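Local coordinates for cell division control protein 45 cdc45 putative (Entamoeba histolytica, PDB 6CC2) that probably acts in eukaryotic DNA replication as the Cdc45 component of the CMG helicase, on a scaffold related to RecJ-type DHH phosphoesterases, at residues I25-S30 / F81-A86; F102-D107 / G123-N128; H359-I364 / K383-T388; V408-I413 / L448-F453; C430-E435 / F468-L473. All coordinates share one frame; numbering follows the deposited sequence.

Interaction 1: I25-S30 / F81-A86; sequences IQLYVS and FFIDCA
CG lies beside the backbone N in both Tyr-28 and Phe-82 (chi1 -65° and -61°), and since the two are paired in the parallel ladder, their side chains leave the same face alongside each other. Different ring rotations then give a T-shaped meeting, the edge of Phe-82 turned to the face of Tyr-28 with the planes at 82°; Phe-82 CE1 stands 3.6 Å from Tyr-28 CD1, toward the rim. The far end of Tyr-28 is held within its own strand, where OH donates to Gln-26 OE1 at 2.7 Å from above the amide plane. On the reverse face, Ile-25 CG2 meets the edge of the Phe-81 ring at CD1 (3.6 Å), while Leu-27 CD2 is shared by Phe-81 CB and Ile-83 CD1. These are inner strands of the six-stranded parallel sheet of a Rossmann-like alpha/beta domain, as in DHH-family proteins. Helix 33-48 covers the Leu-27 and Ile-83 face and helix 61-71 the Tyr-28 face. The backbone ladder runs through Phe-81 N to Gln-26 O (2.8 Å), Tyr-28 N to Phe-81 O (2.7 Å) and Ile-83 N to Tyr-28 O (2.8 Å). At its end Ile-83 O is gripped twice: Ser-30 N gives a longer bond of 3.3 Å, and Ser-30 OG reaches a lone pair in the carbonyl plane at 2.9 Å. Beyond, Asp-84 OD1 bonds Ser-108 OG and OD2 bonds Thr-32 OG1.

Interaction 2: F102-D107 / G123-N128; sequences FVYIID and GLITSN
Tyr-104 and Gly-123 stand opposite each other on parallel strands, and the lack of a side chain on the glycine lets the tyrosine ring settle beside the backbone. Tyr-104 CD1 comes within 4.0 Å of Gly-123 CA, and Gly-123 O lies at the ring edge, near its plane. Directly around this pair run the backbone bonds: Gly-123 N to Val-103 O at 2.9 Å, Ile-105 N to Gly-123 O at 2.7 Å, and Ile-125 N to Ile-105 O at 2.8 Å. Next come the isoleucines. With CG1 beside the backbone N (chi1 -61°) and the chain then extended, Ile-125 CD1 reaches both Tyr-104 CB and Ile-106 CG1, each 3.8 Å away. On the other face Leu-124 CD2 nestles against Ile-105, touching CB, CG2 and CD1 at 4.0 to 4.1 Å. Farther out, in the parallel sheet of the N-terminal alpha/beta domain where strands 102-106 and 122-125 are neighbours, helices 8-20 and 182-192 close over Ile-125, with Val-185 touching both it and Ile-106, while Phe-112 packs on Leu-124. Past Ile-106 the strands diverge, and a water takes over. It donates to Ile-105 O and to Ile-125 O, both at 2.9 Å, and accepts from Asp-107 N. Bridged in this way, these three buried polar atoms have a partner where direct strand pairing ends.

Interaction 3: H359-I364 / K383-T388; sequences HAIGSI and KLLSST
Leu-384 meets Ile-361, Ile-364 and Ala-360 of the facing helix, and one methyl does most of its work. CG, anti to the backbone N (chi1 -180°), reaches toward helix 354-364, and CD2 is the branch that touches, laid against Ile-361 CG1 at 3.8 Å, Ile-364 CG1 at 3.9 Å and Ala-360 CB at 4.1 Å. The leucine slants across Ile-361 but stands roughly at right angles to Ile-364. Ile-361 CD1 in turn reaches the next residue of the other helix, Leu-385, 3.8 Å from its CD1 and its CA. The three residues that receive Leu-384, spaced at i, i+1 and i+4, make up one helical face. Helices 354-364 and 374-385 thereby join two parts of the fold: Leu-385 also rests on helix 33-48, which covers the parallel sheet, whereas Ala-360, Ile-364 and Leu-384 lean on the start of helix 393-417. The other side is much looser. Farther along, Ser-387 N bonds Leu-384 O at 2.9 Å, and Thr-388 is exposed, as is Lys-383 at the near end. Polar side chains here look elsewhere: Ser-386 OG bonds Phe-382 O and Lys-40 NZ, and Ser-387 OG bonds Thr-389 O.

Interaction 4: V408-I413 / L448-F453; sequences VETGII and LQLAQF
Phe-453 reaches across to Gly-411 and Val-408 and carries most of this contact between two helices. From CB, directed at the opposite helix, CG continues anti to the backbone N (chi1 175°), and the ring is extended toward its partners. CD2 and CE2 border the glycine, 4.2 Å and 3.8 Å from Gly-411 CA. CE1 turns to the valine, coming to 3.6 Å from Val-408 CG2. At the far end CZ is 3.8 Å from both CA and CG2 of Val-408, while Val-408 N sits over one ring face. Although the CB of Val-408 points off the partner helix, its CG2 branch, beside the backbone N, turns back to meet the phenyl. A turn away, Leu-450 adds a lighter touch, CD2 to Thr-410 CG2 at 4.1 Å, the two side chains crossing nearly at right angles. The hydroxyl of Thr-410 takes no part, since OG1 is bonded to Asn-406 O in its own helix. The side chains meet through carbon alone. The axes of segments 408-413 and 448-453 pass 10.1 Å apart at a crossing angle of -61°. A CB on Gly-411 would fall on Phe-453 CE2, and its absence lets the ring lie near the backbone. A phenylalanine ring laid against a glycine is thus how the long helix 393-417 docks on helix 444-462, which itself rests on the mixed sheet of the C-terminal alpha/beta region.

Interaction 5: C430-E435 / F468-L473; sequences CSVSDE and FILAVL
A parallel strand pair joined through helices, the beta-alpha-beta crossover, brings Cys-430 to Val-432 alongside Leu-470 to Val-472. Four bonds knit the backbones: Cys-430 N to Ile-469 O (2.9 Å), Ala-471 N to Cys-430 O (2.8 Å), Val-432 N to Ala-471 O (2.8 Å) and Leu-473 N to Val-432 O (2.9 Å). On one face Cys-430 CB rests 3.6 Å from Phe-468 CZ, and Leu-470 CD1 spans between Cys-430 CB (4.3 Å) and Val-432 CG2 (4.2 Å). Because Cys-430 holds SG anti to its N (chi1 -168°), the sulfur is turned from the phenyl contact and is joined to Cys-420 by a disulfide. On the other face Ser-431 CB meets Ala-471 CB. At the exposed end Leu-473 CD2 lies 3.9 Å from Ser-433 CB. Just beyond, Asp-434 is the N-cap of helix 435-441, its OD1 accepting from Leu-437 N. Strand 427-432 therefore has the antiparallel strand 419-423 on one flank, tied by the disulfide, and strand 468-474 on the other; the latter continues the sheet to antiparallel strand 479-485, while helix 444-462 packs over Phe-468 and Leu-470.

How the interactions relate
Burial is common to all five contacts, yet its chemistry follows the architecture. Interactions 1 and 2 are adjoining strand pairs of one parallel sheet: strands 77-83 and 102-106 are neighbours, and Phe-82 N to Tyr-104 O (2.9 Å) and Asp-84 N to Ile-106 O (2.7 Å) probably bond them. Interaction 5 uses the same backbone ladder in the separate mixed sheet, its centre about 41 Å from that of interaction 2, and alone includes an exposed touching residue, Ser-433. Interactions 3 and 4 are helix pairs whose side chains meet through carbon. Helix 393-417 follows the pair of interaction 3 and enters interaction 4, whose Leu-450 and Ala-451 in turn pack on Leu-470 of interaction 5.

Interaction 1: I25-S30 / F81-A86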
# COMPACT_ATOMS: atom_id res chain seq x y z
N ILE A 25 15.25 -18.24 -11.32
CA ILE A 25 13.97 -18.02 -10.65
C ILE A 25 13.47 -16.63 -11.04
O ILE A 25 14.21 -15.65 -10.97
CB ILE A 25 14.10 -18.13 -9.12
CG1 ILE A 25 14.68 -19.49 -8.72
CG2 ILE A 25 12.76 -17.91 -8.45
CD1 ILE A 25 15.23 -19.51 -7.30
N GLN A 26 12.20 -16.55 -11.43
CA GLN A 26 11.57 -15.31 -11.83
C GLN A 26 10.50 -14.98 -10.80
O GLN A 26 9.62 -15.80 -10.53
CB GLN A 26 10.94 -15.47 -13.22
CG GLN A 26 10.96 -14.26 -14.07
CD GLN A 26 10.36 -14.53 -15.42
OE1 GLN A 26 9.54 -15.45 -15.56
NE2 GLN A 26 10.73 -13.75 -16.42
N LEU A 27 10.58 -13.78 -10.22
CA LEU A 27 9.62 -13.36 -9.21
C LEU A 27 8.82 -12.18 -9.73
O LEU A 27 9.38 -11.12 -10.02
CB LEU A 27 10.34 -12.98 -7.90
CG LEU A 27 11.12 -14.14 -7.28
CD1 LEU A 27 12.60 -14.04 -7.64
CD2 LEU A 27 10.91 -14.19 -5.78
N TYR A 28 7.51 -12.39 -9.89
CA TYR A 28 6.58 -11.37 -10.36
C TYR A 28 6.02 -10.63 -9.15
O TYR A 28 5.43 -11.24 -8.26
CB TYR A 28 5.46 -12.03 -11.17
CG TYR A 28 5.88 -12.69 -12.46
CD1 TYR A 28 6.75 -13.78 -12.46
CD2 TYR A 28 5.41 -12.25 -13.68
CE1 TYR A 28 7.15 -14.39 -13.64
CE2 TYR A 28 5.78 -12.85 -14.87
CZ TYR A 28 6.65 -13.92 -14.84
OH TYR A 28 7.02 -14.51 -16.03
N VAL A 29 6.21 -9.32 -9.12
CA VAL A 29 5.98 -8.52 -7.92
C VAL A 29 4.90 -7.50 -8.23
O VAL A 29 5.09 -6.65 -9.10
CB VAL A 29 7.26 -7.83 -7.46
CG1 VAL A 29 7.01 -7.11 -6.14
CG2 VAL A 29 8.39 -8.83 -7.33
N SER A 30 3.79 -7.61 -7.55
CA SER A 30 2.74 -6.60 -7.66
C SER A 30 3.08 -5.36 -6.83
O SER A 30 3.96 -5.40 -5.96
CB SER A 30 1.42 -7.22 -7.24
OG SER A 30 1.44 -7.55 -5.88
N PHE A 81 7.68 -17.24 -9.02
CA PHE A 81 6.92 -16.85 -7.85
C PHE A 81 6.03 -15.67 -8.24
O PHE A 81 6.51 -14.72 -8.86
CB PHE A 81 7.84 -16.41 -6.71
CG PHE A 81 8.52 -17.52 -6.03
CD1 PHE A 81 9.68 -18.08 -6.56
CD2 PHE A 81 8.02 -18.04 -4.83
CE1 PHE A 81 10.33 -19.10 -5.90
CE2 PHE A 81 8.68 -19.07 -4.18
CZ PHE A 81 9.82 -19.61 -4.73
N PHE A 82 4.75 -15.74 -7.89
CA PHE A 82 3.82 -14.63 -8.02
C PHE A 82 3.60 -14.08 -6.61
O PHE A 82 3.17 -14.82 -5.71
CB PHE A 82 2.51 -15.10 -8.64
CG PHE A 82 2.66 -15.68 -10.03
CD1 PHE A 82 3.56 -15.14 -10.94
CD2 PHE A 82 1.90 -16.76 -10.42
CE1 PHE A 82 3.70 -15.66 -12.21
CE2 PHE A 82 2.03 -17.29 -11.70
CZ PHE A 82 2.93 -16.73 -12.60
N ILE A 83 3.93 -12.80 -6.42
CA ILE A 83 3.93 -12.18 -5.10
C ILE A 83 2.79 -11.16 -5.01
O ILE A 83 2.78 -10.16 -5.74
CB ILE A 83 5.29 -11.54 -4.79
CG1 ILE A 83 6.38 -12.61 -4.80
CG2 ILE A 83 5.25 -10.81 -3.45
CD1 ILE A 83 7.79 -12.07 -4.63
N ASP A 84 1.87 -11.41 -4.07
CA ASP A 84 0.71 -10.55 -3.74
C ASP A 84 -0.23 -10.40 -4.92
O ASP A 84 -0.98 -9.45 -5.03
CB ASP A 84 1.13 -9.19 -3.18
CG ASP A 84 0.32 -8.79 -1.92
OD1 ASP A 84 -0.50 -9.61 -1.44
OD2 ASP A 84 0.50 -7.66 -1.41
N CYS A 85 -0.22 -11.39 -5.82
CA CYS A 85 -1.19 -11.49 -6.89
C CYS A 85 -1.31 -12.96 -7.28
O CYS A 85 -0.52 -13.80 -6.83
CB CYS A 85 -0.79 -10.65 -8.10
SG CYS A 85 0.79 -11.11 -8.86
N ALA A 86 -2.33 -13.25 -8.09
CA ALA A 86 -2.57 -14.52 -8.76
C ALA A 86 -3.26 -15.57 -7.91
O ALA A 86 -3.88 -16.49 -8.46
CB ALA A 86 -1.26 -15.12 -9.28

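Interaction 2: F102-D107 / G123-N128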
# COMPACT_ATOMS: atom_id res chain seq x y z
N PHE A 102 7.89 -24.74 -12.39
CA PHE A 102 7.44 -24.73 -10.99
C PHE A 102 6.83 -23.37 -10.69
O PHE A 102 7.49 -22.34 -10.83
CB PHE A 102 8.61 -25.06 -10.06
CG PHE A 102 9.06 -26.49 -10.16
CD1 PHE A 102 9.90 -26.89 -11.19
CD2 PHE A 102 8.64 -27.43 -9.24
CE1 PHE A 102 10.30 -28.23 -11.30
CE2 PHE A 102 9.04 -28.74 -9.34
CZ PHE A 102 9.87 -29.15 -10.37
N VAL A 103 5.55 -23.38 -10.32
CA VAL A 103 4.77 -22.17 -10.12
C VAL A 103 4.41 -22.08 -8.64
O VAL A 103 3.71 -22.96 -8.12
CB VAL A 103 3.51 -22.14 -11.00
CG1 VAL A 103 2.66 -20.92 -10.66
CG2 VAL A 103 3.90 -22.15 -12.47
N TYR A 104 4.87 -21.02 -7.98
CA TYR A 104 4.56 -20.78 -6.58
C TYR A 104 3.89 -19.43 -6.44
O TYR A 104 4.21 -18.47 -7.16
CB TYR A 104 5.83 -20.84 -5.71
CG TYR A 104 6.45 -22.21 -5.71
CD1 TYR A 104 5.83 -23.27 -5.06
CD2 TYR A 104 7.65 -22.46 -6.36
CE1 TYR A 104 6.38 -24.55 -5.07
CE2 TYR A 104 8.21 -23.72 -6.36
CZ TYR A 104 7.57 -24.76 -5.72
OH TYR A 104 8.12 -26.03 -5.73
N ILE A 105 2.96 -19.35 -5.50
CA ILE A 105 2.20 -18.14 -5.26
C ILE A 105 2.27 -17.80 -3.77
O ILE A 105 1.95 -18.63 -2.92
CB ILE A 105 0.74 -18.29 -5.72
CG1 ILE A 105 0.69 -18.54 -7.23
CG2 ILE A 105 -0.07 -17.04 -5.34
CD1 ILE A 105 -0.71 -18.82 -7.76
N ILE A 106 2.68 -16.57 -3.47
CA ILE A 106 2.66 -16.03 -2.12
C ILE A 106 1.78 -14.78 -2.19
O ILE A 106 2.23 -13.73 -2.64
CB ILE A 106 4.05 -15.69 -1.59
CG1 ILE A 106 4.97 -16.90 -1.64
CG2 ILE A 106 3.95 -15.20 -0.12
CD1 ILE A 106 6.41 -16.59 -1.24
N ASP A 107 0.53 -14.90 -1.76
CA ASP A 107 -0.47 -13.84 -1.98
C ASP A 107 -1.30 -13.70 -0.72
O ASP A 107 -1.72 -14.70 -0.12
CB ASP A 107 -1.34 -14.21 -3.19
CG ASP A 107 -2.28 -13.11 -3.61
OD1 ASP A 107 -2.35 -12.07 -2.91
OD2 ASP A 107 -2.97 -13.27 -4.65
N GLY A 123 1.54 -24.04 -6.58
CA GLY A 123 1.91 -24.08 -5.18
C GLY A 123 1.52 -22.81 -4.43
O GLY A 123 2.23 -21.80 -4.51
N LEU A 124 0.38 -22.85 -3.73
CA LEU A 124 -0.07 -21.74 -2.91
C LEU A 124 0.61 -21.81 -1.55
O LEU A 124 0.28 -22.67 -0.73
CB LEU A 124 -1.59 -21.79 -2.76
CG LEU A 124 -2.44 -21.66 -4.00
CD1 LEU A 124 -3.84 -22.20 -3.75
CD2 LEU A 124 -2.51 -20.19 -4.42
N ILE A 125 1.54 -20.92 -1.30
CA ILE A 125 2.37 -20.99 -0.10
C ILE A 125 1.69 -20.28 1.05
O ILE A 125 1.27 -19.12 0.93
CB ILE A 125 3.77 -20.41 -0.36
CG1 ILE A 125 4.47 -21.20 -1.45
CG2 ILE A 125 4.60 -20.43 0.92
CD1 ILE A 125 5.79 -20.59 -1.89
N THR A 126 1.56 -20.99 2.18
CA THR A 126 1.08 -20.41 3.42
C THR A 126 2.08 -20.77 4.52
O THR A 126 2.86 -21.71 4.38
CB THR A 126 -0.30 -20.95 3.81
OG1 THR A 126 -0.16 -22.29 4.29
CG2 THR A 126 -1.25 -20.93 2.63
N SER A 127 2.02 -20.02 5.61
CA SER A 127 2.98 -20.19 6.70
C SER A 127 2.59 -21.25 7.71
O SER A 127 3.41 -21.57 8.59
CB SER A 127 3.18 -18.86 7.42
OG SER A 127 2.01 -18.54 8.16
N ASN A 128 1.38 -21.80 7.63
CA ASN A 128 0.94 -22.77 8.62
C ASN A 128 1.91 -23.94 8.71
O ASN A 128 2.70 -24.21 7.80
CB ASN A 128 -0.45 -23.30 8.28
CG ASN A 128 -1.36 -22.23 7.71
OD1 ASN A 128 -1.60 -21.20 8.33
ND2 ASN A 128 -1.85 -22.48 6.50
O HOH W 1 -0.21 -17.81 -1.25

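Interaction 3: H359-I364 / K383-T388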
# COMPACT_ATOMS: atom_id res chain seq x y z
N HIS A 359 5.66 4.36 4.93
CA HIS A 359 5.16 5.57 4.26
C HIS A 359 6.16 6.03 3.21
O HIS A 359 5.78 6.40 2.09
CB HIS A 359 4.91 6.69 5.28
CG HIS A 359 3.67 6.53 6.07
ND1 HIS A 359 2.41 6.47 5.50
CD2 HIS A 359 3.47 6.49 7.42
CE1 HIS A 359 1.50 6.36 6.45
NE2 HIS A 359 2.11 6.38 7.62
N ALA A 360 7.44 6.04 3.55
CA ALA A 360 8.47 6.56 2.65
C ALA A 360 8.57 5.69 1.41
O ALA A 360 8.61 6.20 0.29
CB ALA A 360 9.82 6.61 3.36
N ILE A 361 8.64 4.36 1.60
CA ILE A 361 8.76 3.46 0.46
C ILE A 361 7.48 3.48 -0.37
O ILE A 361 7.54 3.47 -1.61
CB ILE A 361 9.11 2.03 0.95
CG1 ILE A 361 10.43 2.06 1.71
CG2 ILE A 361 9.17 1.05 -0.23
CD1 ILE A 361 10.70 0.80 2.53
N GLY A 362 6.32 3.51 0.30
CA GLY A 362 5.07 3.59 -0.43
C GLY A 362 5.00 4.82 -1.32
O GLY A 362 4.51 4.75 -2.45
N SER A 363 5.54 5.93 -0.84
CA SER A 363 5.60 7.14 -1.65
C SER A 363 6.58 6.99 -2.81
O SER A 363 6.28 7.40 -3.93
CB SER A 363 5.97 8.33 -0.77
OG SER A 363 6.06 9.53 -1.54
N ILE A 364 7.75 6.40 -2.55
CA ILE A 364 8.72 6.23 -3.64
C ILE A 364 8.12 5.42 -4.79
O ILE A 364 8.35 5.72 -5.97
CB ILE A 364 10.01 5.58 -3.11
CG1 ILE A 364 10.78 6.52 -2.21
CG2 ILE A 364 10.90 5.10 -4.27
CD1 ILE A 364 11.16 7.82 -2.84
N LYS A 383 15.71 -0.53 -3.26
CA LYS A 383 16.92 0.12 -2.82
C LYS A 383 16.70 0.84 -1.49
O LYS A 383 17.54 0.74 -0.58
CB LYS A 383 17.39 1.11 -3.88
CG LYS A 383 18.61 1.94 -3.52
CD LYS A 383 18.86 3.03 -4.57
CE LYS A 383 20.13 3.81 -4.28
NZ LYS A 383 21.35 2.96 -4.41
N LEU A 384 15.58 1.55 -1.34
CA LEU A 384 15.32 2.23 -0.07
C LEU A 384 15.09 1.21 1.04
O LEU A 384 15.64 1.35 2.14
CB LEU A 384 14.15 3.20 -0.20
CG LEU A 384 13.81 3.96 1.09
CD1 LEU A 384 15.06 4.63 1.67
CD2 LEU A 384 12.69 5.00 0.87
N LEU A 385 14.26 0.20 0.79
CA LEU A 385 14.04 -0.85 1.78
C LEU A 385 15.36 -1.42 2.26
O LEU A 385 15.54 -1.68 3.47
CB LEU A 385 13.16 -1.95 1.18
CG LEU A 385 12.84 -3.13 2.08
CD1 LEU A 385 11.91 -2.72 3.21
CD2 LEU A 385 12.21 -4.23 1.22
N SER A 386 16.31 -1.61 1.35
CA SER A 386 17.57 -2.23 1.66
C SER A 386 18.55 -1.30 2.36
O SER A 386 19.64 -1.75 2.74
CB SER A 386 18.24 -2.76 0.37
OG SER A 386 17.42 -3.73 -0.28
N SER A 387 18.20 -0.04 2.55
CA SER A 387 19.15 0.91 3.12
C SER A 387 19.58 0.48 4.51
O SER A 387 18.77 0.04 5.34
CB SER A 387 18.53 2.31 3.19
OG SER A 387 19.52 3.21 3.70
N THR A 388 20.88 0.65 4.77
CA THR A 388 21.45 0.49 6.10
C THR A 388 21.76 1.82 6.76
O THR A 388 22.35 1.84 7.83
CB THR A 388 22.72 -0.36 6.04
OG1 THR A 388 23.69 0.32 5.23
CG2 THR A 388 22.42 -1.73 5.44

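Interaction 4: V408-I413 / L448-F453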
# COMPACT_ATOMS: atom_id res chain seq x y z
N VAL A 408 -4.42 16.69 0.20
CA VAL A 408 -5.37 17.13 1.22
C VAL A 408 -5.92 18.51 0.87
O VAL A 408 -7.14 18.75 0.92
CB VAL A 408 -4.71 17.12 2.61
CG1 VAL A 408 -5.58 17.90 3.62
CG2 VAL A 408 -4.51 15.71 3.07
N GLU A 409 -5.04 19.43 0.46
CA GLU A 409 -5.49 20.77 0.11
C GLU A 409 -6.51 20.72 -1.03
O GLU A 409 -7.60 21.31 -0.94
CB GLU A 409 -4.30 21.63 -0.29
CG GLU A 409 -4.67 23.04 -0.75
CD GLU A 409 -3.47 23.87 -1.13
OE1 GLU A 409 -3.03 24.70 -0.30
OE2 GLU A 409 -2.94 23.69 -2.25
N THR A 410 -6.17 20.04 -2.13
CA THR A 410 -7.11 19.94 -3.24
C THR A 410 -8.37 19.18 -2.83
O THR A 410 -9.49 19.58 -3.16
CB THR A 410 -6.43 19.23 -4.42
OG1 THR A 410 -5.24 19.92 -4.79
CG2 THR A 410 -7.37 19.15 -5.64
N GLY A 411 -8.19 18.09 -2.09
CA GLY A 411 -9.30 17.20 -1.80
C GLY A 411 -10.34 17.86 -0.93
O GLY A 411 -11.55 17.69 -1.16
N ILE A 412 -9.90 18.63 0.06
CA ILE A 412 -10.81 19.38 0.90
C ILE A 412 -11.67 20.30 0.05
O ILE A 412 -12.90 20.37 0.23
CB ILE A 412 -10.04 20.18 1.97
CG1 ILE A 412 -9.43 19.23 3.00
CG2 ILE A 412 -10.97 21.20 2.63
CD1 ILE A 412 -8.50 19.93 3.98
N ILE A 413 -11.05 21.02 -0.89
CA ILE A 413 -11.80 21.92 -1.76
C ILE A 413 -12.88 21.15 -2.51
O ILE A 413 -14.04 21.56 -2.57
CB ILE A 413 -10.86 22.67 -2.72
CG1 ILE A 413 -9.93 23.60 -1.94
CG2 ILE A 413 -11.64 23.44 -3.76
CD1 ILE A 413 -8.79 24.16 -2.76
N LEU A 448 -4.91 9.71 -10.59
CA LEU A 448 -5.03 8.46 -9.83
C LEU A 448 -4.78 8.70 -8.35
O LEU A 448 -5.49 8.17 -7.49
CB LEU A 448 -4.06 7.42 -10.37
CG LEU A 448 -4.45 6.68 -11.64
CD1 LEU A 448 -3.23 6.09 -12.35
CD2 LEU A 448 -5.46 5.58 -11.30
N GLN A 449 -3.79 9.54 -8.03
CA GLN A 449 -3.51 9.82 -6.63
C GLN A 449 -4.65 10.57 -5.98
O GLN A 449 -5.00 10.32 -4.82
CB GLN A 449 -2.20 10.61 -6.50
CG GLN A 449 -0.98 9.84 -6.93
CD GLN A 449 0.25 10.65 -6.76
OE1 GLN A 449 0.67 10.95 -5.64
NE2 GLN A 449 0.85 11.03 -7.87
N LEU A 450 -5.23 11.52 -6.72
CA LEU A 450 -6.36 12.28 -6.17
C LEU A 450 -7.58 11.39 -5.99
O LEU A 450 -8.27 11.48 -4.98
CB LEU A 450 -6.65 13.48 -7.08
CG LEU A 450 -7.79 14.38 -6.61
CD1 LEU A 450 -7.48 14.93 -5.21
CD2 LEU A 450 -7.98 15.54 -7.57
N ALA A 451 -7.84 10.51 -6.96
CA ALA A 451 -8.98 9.61 -6.83
C ALA A 451 -8.84 8.72 -5.59
O ALA A 451 -9.83 8.48 -4.88
CB ALA A 451 -9.12 8.74 -8.07
N GLN A 452 -7.63 8.20 -5.35
CA GLN A 452 -7.39 7.37 -4.17
C GLN A 452 -7.63 8.14 -2.89
O GLN A 452 -8.26 7.64 -1.95
CB GLN A 452 -5.97 6.82 -4.19
CG GLN A 452 -5.61 6.00 -2.96
CD GLN A 452 -4.30 5.25 -3.12
OE1 GLN A 452 -3.73 5.21 -4.20
NE2 GLN A 452 -3.83 4.65 -2.03
N PHE A 453 -7.14 9.38 -2.84
CA PHE A 453 -7.38 10.21 -1.67
C PHE A 453 -8.87 10.46 -1.47
O PHE A 453 -9.38 10.37 -0.34
CB PHE A 453 -6.62 11.53 -1.77
CG PHE A 453 -6.94 12.46 -0.64
CD1 PHE A 453 -6.28 12.32 0.58
CD2 PHE A 453 -7.94 13.39 -0.75
CE1 PHE A 453 -6.60 13.13 1.64
CE2 PHE A 453 -8.26 14.21 0.31
CZ PHE A 453 -7.59 14.07 1.51

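Interaction 5: C430-E435 / F468-L473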
# COMPACT_ATOMS: atom_id res chain seq x y z
N CYS A 430 -17.16 12.20 -9.19
CA CYS A 430 -16.83 13.60 -9.03
C CYS A 430 -16.19 14.10 -10.32
O CYS A 430 -15.35 13.42 -10.89
CB CYS A 430 -15.86 13.82 -7.89
SG CYS A 430 -15.73 15.56 -7.46
N SER A 431 -16.59 15.28 -10.76
CA SER A 431 -16.00 15.88 -11.96
C SER A 431 -15.46 17.26 -11.61
O SER A 431 -16.07 18.00 -10.84
CB SER A 431 -17.01 15.96 -13.12
OG SER A 431 -18.06 16.83 -12.87
N VAL A 432 -14.30 17.56 -12.17
CA VAL A 432 -13.56 18.78 -11.90
C VAL A 432 -13.32 19.46 -13.23
O VAL A 432 -12.69 18.86 -14.12
CB VAL A 432 -12.22 18.48 -11.20
CG1 VAL A 432 -11.46 19.77 -10.96
CG2 VAL A 432 -12.45 17.73 -9.91
N SER A 433 -13.83 20.69 -13.38
CA SER A 433 -13.55 21.46 -14.58
C SER A 433 -13.16 22.89 -14.23
O SER A 433 -13.35 23.80 -15.03
CB SER A 433 -14.71 21.43 -15.56
OG SER A 433 -15.89 21.87 -14.94
N ASP A 434 -12.66 23.10 -13.02
CA ASP A 434 -12.12 24.40 -12.63
C ASP A 434 -10.71 24.54 -13.20
O ASP A 434 -9.93 23.59 -13.16
CB ASP A 434 -12.11 24.53 -11.10
CG ASP A 434 -10.82 25.11 -10.56
OD1 ASP A 434 -9.77 24.43 -10.65
OD2 ASP A 434 -10.84 26.24 -10.02
N GLU A 435 -10.40 25.74 -13.72
CA GLU A 435 -9.18 25.91 -14.51
C GLU A 435 -7.94 25.45 -13.73
O GLU A 435 -7.17 24.62 -14.22
CB GLU A 435 -9.04 27.37 -14.94
CG GLU A 435 -7.79 27.64 -15.77
CD GLU A 435 -7.79 28.97 -16.47
OE1 GLU A 435 -8.55 29.89 -16.08
OE2 GLU A 435 -7.01 29.11 -17.45
N PHE A 468 -14.51 4.94 -6.28
CA PHE A 468 -14.56 6.35 -6.63
C PHE A 468 -14.19 6.54 -8.09
O PHE A 468 -13.18 6.01 -8.56
CB PHE A 468 -13.61 7.16 -5.74
CG PHE A 468 -13.92 8.62 -5.70
CD1 PHE A 468 -13.46 9.48 -6.70
CD2 PHE A 468 -14.63 9.16 -4.64
CE1 PHE A 468 -13.76 10.82 -6.65
CE2 PHE A 468 -14.92 10.51 -4.58
CZ PHE A 468 -14.50 11.34 -5.60
N ILE A 469 -15.01 7.31 -8.81
CA ILE A 469 -14.76 7.64 -10.22
C ILE A 469 -14.59 9.15 -10.31
O ILE A 469 -15.46 9.92 -9.88
CB ILE A 469 -15.90 7.16 -11.14
CG1 ILE A 469 -15.95 5.64 -11.12
CG2 ILE A 469 -15.65 7.68 -12.57
CD1 ILE A 469 -17.13 5.05 -11.80
N LEU A 470 -13.43 9.57 -10.81
CA LEU A 470 -13.03 10.97 -10.86
C LEU A 470 -12.82 11.36 -12.31
O LEU A 470 -12.11 10.67 -13.04
CB LEU A 470 -11.73 11.17 -10.07
CG LEU A 470 -11.11 12.57 -10.19
CD1 LEU A 470 -11.93 13.59 -9.51
CD2 LEU A 470 -9.69 12.52 -9.59
N ALA A 471 -13.47 12.45 -12.72
CA ALA A 471 -13.29 13.03 -14.06
C ALA A 471 -12.63 14.39 -13.94
O ALA A 471 -13.15 15.28 -13.25
CB ALA A 471 -14.64 13.17 -14.75
N VAL A 472 -11.50 14.57 -14.63
CA VAL A 472 -10.75 15.81 -14.59
C VAL A 472 -10.64 16.38 -15.98
O VAL A 472 -10.20 15.68 -16.91
CB VAL A 472 -9.35 15.62 -13.97
CG1 VAL A 472 -8.65 17.00 -13.80
CG2 VAL A 472 -9.44 14.87 -12.63
N LEU A 473 -11.00 17.66 -16.12
CA LEU A 473 -10.94 18.32 -17.41
C LEU A 473 -9.50 18.44 -17.89
O LEU A 473 -8.63 18.91 -17.16
CB LEU A 473 -11.58 19.71 -17.32
CG LEU A 473 -11.51 20.55 -18.58
CD1 LEU A 473 -12.33 19.96 -19.71
CD2 LEU A 473 -11.94 21.98 -18.29